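Local coordinates for conserved hypothetical protein (Sulfolobus solfataricus, PDB 2FNA) that binds ADP and magnesium and is an archaeal AAA+ ATPase that probably hydrolyses ATP, though its cellular role is not established, at residues A[38-43]-A[275-280]. Numbering follows the deposited sequence.
Sequences LRRTGK and LKEFEN. With ADP (adenosine-5'-diphosphate), chain D.
Glu277 reaches from helix 259-282 to Arg39 and Arg40 of the nucleotide-binding loop, and the three form a salt-bridge network. Arg40 makes both hydrogen bonds of the contact. From CB to NE its chain serves as the reach, bending at chi3 (-75°), which turns the guanidinium end-on to the carboxylate. Contact with Glu277 begins at Arg40 CZ, 3.8 Å from both Glu277 OE1 and Glu277 OE2. At the tip, Arg40 NH1 donates to Glu277 OE2 at 2.9 Å, nearly straight at 169°. Arg40 NH2 donates to Glu277 OE1 at 3.0 Å. Each oxygen accepts through its syn lone pair, and the two flat groups are nearly coplanar, 19° apart. This two-point grip fixes the rotation of the carboxylate. CB of Arg39 lies over one face of the Arg40 guanidinium, toward its rim.

Arg39 runs alongside Glu277, the two side chains heading opposite ways. Arg39 CD sits 3.3 Å from Glu277 OE2, and Arg39 NE makes a long salt bridge of 3.8 Å to Glu277 OE1. The buried acid thus faces two positive groups, which would probably favour its charged form, mostly through Arg40. An alanine in place of Arg40 would probably cost Glu277 both short bonds, leaving the long pair to Arg39 and a carboxylate more free to turn.

The backbone N of Arg40 donates to ADP O2B at 2.7 Å, so one residue touches both the beta-phosphate and the helix. Lys43 holds ADP O1B through its N and NZ. The loop between strand 32-37 and helix 43-54 fits a P-loop (Walker A), here tied by an arginine-glutamate salt bridge to helix 259-282, more than 200 residues further along the chain.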
loop_
_atom_site.group_PDB
_atom_site.type_symbol
_atom_site.label_atom_id
_atom_site.label_comp_id
_atom_site.label_asym_id
_atom_site.label_seq_id
_atom_site.Cartn_x
_atom_site.Cartn_y
_atom_site.Cartn_z
ATOM N N LEU A 38 3.851 4.669 -4.115
ATOM C CA LEU A 38 4.615 3.435 -4.235
ATOM C C LEU A 38 4.873 2.852 -2.874
ATOM O O LEU A 38 4.807 3.550 -1.839
ATOM C CB LEU A 38 5.959 3.706 -4.912
ATOM C CG LEU A 38 5.883 4.202 -6.357
ATOM C CD1 LEU A 38 7.242 4.870 -6.807
ATOM C CD2 LEU A 38 5.510 3.113 -7.305
ATOM N N ARG A 39 5.195 1.572 -2.847
ATOM C CA ARG A 39 5.674 0.987 -1.640
ATOM C C ARG A 39 6.722 1.857 -0.975
ATOM O O ARG A 39 7.561 2.472 -1.627
ATOM C CB ARG A 39 6.258 -0.390 -1.877
ATOM C CG ARG A 39 5.263 -1.460 -1.890
ATOM C CD ARG A 39 5.939 -2.810 -1.978
ATOM N NE ARG A 39 5.238 -3.618 -2.943
ATOM C CZ ARG A 39 4.052 -4.169 -2.744
ATOM N NH1 ARG A 39 3.418 -4.029 -1.579
ATOM N NH2 ARG A 39 3.499 -4.871 -3.726
ATOM N N ARG A 40 6.634 1.901 0.346
ATOM C CA ARG A 40 7.628 2.553 1.213
ATOM C C ARG A 40 7.650 4.054 1.132
ATOM O O ARG A 40 8.660 4.679 1.481
ATOM C CB ARG A 40 9.016 1.963 0.955
ATOM C CG ARG A 40 9.144 0.599 1.516
ATOM C CD ARG A 40 10.420 -0.040 1.029
ATOM N NE ARG A 40 10.357 -0.470 -0.369
ATOM C CZ ARG A 40 9.762 -1.579 -0.787
ATOM N NH1 ARG A 40 9.149 -2.397 0.066
ATOM N NH2 ARG A 40 9.805 -1.900 -2.069
ATOM N N THR A 41 6.513 4.643 0.756
ATOM C CA THR A 41 6.383 6.102 0.679
ATOM C C THR A 41 5.705 6.718 1.925
ATOM O O THR A 41 5.625 7.930 2.043
ATOM C CB THR A 41 5.688 6.580 -0.632
ATOM O OG1 THR A 41 4.469 5.872 -0.820
ATOM C CG2 THR A 41 6.600 6.363 -1.865
ATOM N N GLY A 42 5.248 5.883 2.849
ATOM C CA GLY A 42 4.709 6.335 4.121
ATOM C C GLY A 42 3.210 6.228 4.253
ATOM O O GLY A 42 2.629 6.856 5.154
ATOM N N LYS A 43 2.571 5.437 3.383
ATOM C CA LYS A 43 1.103 5.370 3.369
ATOM C C LYS A 43 0.598 4.823 4.702
ATOM O O LYS A 43 -0.221 5.452 5.346
ATOM C CB LYS A 43 0.561 4.540 2.199
ATOM C CG LYS A 43 0.899 5.053 0.802
ATOM C CD LYS A 43 0.298 4.168 -0.277
ATOM C CE LYS A 43 0.856 2.728 -0.279
ATOM N NZ LYS A 43 2.308 2.687 -0.543
ATOM N N LEU A 275 13.268 -8.157 -4.789
ATOM C CA LEU A 275 13.191 -9.420 -5.542
ATOM C C LEU A 275 12.193 -10.417 -4.915
ATOM O O LEU A 275 11.584 -11.222 -5.622
ATOM C CB LEU A 275 14.580 -10.054 -5.639
ATOM C CG LEU A 275 15.605 -9.319 -6.512
ATOM C CD1 LEU A 275 16.963 -10.003 -6.489
ATOM C CD2 LEU A 275 15.126 -9.189 -7.914
ATOM N N LYS A 276 12.010 -10.346 -3.599
ATOM C CA LYS A 276 10.979 -11.131 -2.951
ATOM C C LYS A 276 9.585 -10.640 -3.377
ATOM O O LYS A 276 8.676 -11.433 -3.633
ATOM C CB LYS A 276 11.116 -11.059 -1.442
ATOM C CG LYS A 276 10.258 -12.093 -0.717
ATOM C CD LYS A 276 9.958 -11.689 0.693
ATOM C CE LYS A 276 9.343 -12.841 1.452
ATOM N NZ LYS A 276 8.336 -13.590 0.617
ATOM N N GLU A 277 9.430 -9.320 -3.429
ATOM C CA GLU A 277 8.202 -8.696 -3.923
ATOM C C GLU A 277 7.963 -9.013 -5.410
ATOM O O GLU A 277 6.819 -9.117 -5.864
ATOM C CB GLU A 277 8.280 -7.187 -3.693
ATOM C CG GLU A 277 8.132 -6.835 -2.208
ATOM C CD GLU A 277 8.375 -5.392 -1.894
ATOM O OE1 GLU A 277 8.846 -4.631 -2.772
ATOM O OE2 GLU A 277 8.110 -5.009 -0.736
ATOM N N PHE A 278 9.022 -9.153 -6.188
ATOM C CA PHE A 278 8.815 -9.566 -7.556
ATOM C C PHE A 278 8.314 -11.003 -7.619
ATOM O O PHE A 278 7.531 -11.339 -8.489
ATOM C CB PHE A 278 10.071 -9.408 -8.385
ATOM C CG PHE A 278 9.796 -9.300 -9.853
ATOM C CD1 PHE A 278 9.027 -8.246 -10.336
ATOM C CD2 PHE A 278 10.285 -10.229 -10.748
ATOM C CE1 PHE A 278 8.769 -8.112 -11.670
ATOM C CE2 PHE A 278 10.028 -10.092 -12.093
ATOM C CZ PHE A 278 9.261 -9.015 -12.547
ATOM N N GLU A 279 8.772 -11.849 -6.704
ATOM C CA GLU A 279 8.277 -13.234 -6.616
ATOM C C GLU A 279 6.799 -13.258 -6.280
ATOM O O GLU A 279 6.076 -14.054 -6.847
ATOM C CB GLU A 279 9.044 -14.050 -5.577
ATOM C CG GLU A 279 10.441 -14.411 -6.002
ATOM C CD GLU A 279 10.437 -15.161 -7.309
ATOM O OE1 GLU A 279 9.717 -16.185 -7.388
ATOM O OE2 GLU A 279 11.107 -14.697 -8.266
ATOM N N ASN A 280 6.352 -12.391 -5.373
ATOM C CA ASN A 280 4.918 -12.210 -5.138
ATOM C C ASN A 280 4.162 -11.809 -6.407
ATOM O O ASN A 280 3.089 -12.346 -6.684
ATOM C CB ASN A 280 4.624 -11.162 -4.080
ATOM C CG ASN A 280 5.106 -11.546 -2.724
ATOM O OD1 ASN A 280 5.373 -12.703 -2.458
ATOM N ND2 ASN A 280 5.195 -10.573 -1.843
HETATM P PB ADP D . 4.049 2.301 2.823
HETATM O O1B ADP D . 3.766 3.416 1.868
HETATM O O2B ADP D . 4.807 1.159 2.153
HETATM O O3B ADP D . 2.924 1.862 3.699
HETATM P PA ADP D . 5.366 2.860 5.408
HETATM O O1A ADP D . 4.439 3.721 6.204
HETATM O O2A ADP D . 5.287 1.445 5.803
HETATM O O3A ADP D . 5.222 2.977 3.791
HETATM O "O5'" ADP D . 6.804 3.526 5.526
HETATM C "C5'" ADP D . 7.996 2.879 5.050
HETATM C "C4'" ADP D . 9.159 3.178 5.994
HETATM O "O4'" ADP D . 9.623 4.507 5.846
HETATM C "C3'" ADP D . 8.833 3.046 7.449
HETATM O "O3'" ADP D . 10.059 2.702 8.129
HETATM C "C2'" ADP D . 8.444 4.445 7.872
HETATM O "O2'" ADP D . 8.675 4.687 9.252
HETATM C "C1'" ADP D . 9.388 5.253 7.027
HETATM N N9 ADP D . 8.889 6.550 6.583
HETATM C C8 ADP D . 8.238 6.790 5.425
HETATM N N7 ADP D . 7.988 8.093 5.297
HETATM C C5 ADP D . 8.466 8.706 6.406
HETATM C C6 ADP D . 8.545 10.088 6.928
HETATM N N6 ADP D . 8.013 11.112 6.229
HETATM N N1 ADP D . 9.168 10.301 8.122
HETATM C C2 ADP D . 9.718 9.298 8.831
HETATM N N3 ADP D . 9.691 8.020 8.415
HETATM C C4 ADP D . 9.096 7.687 7.236
#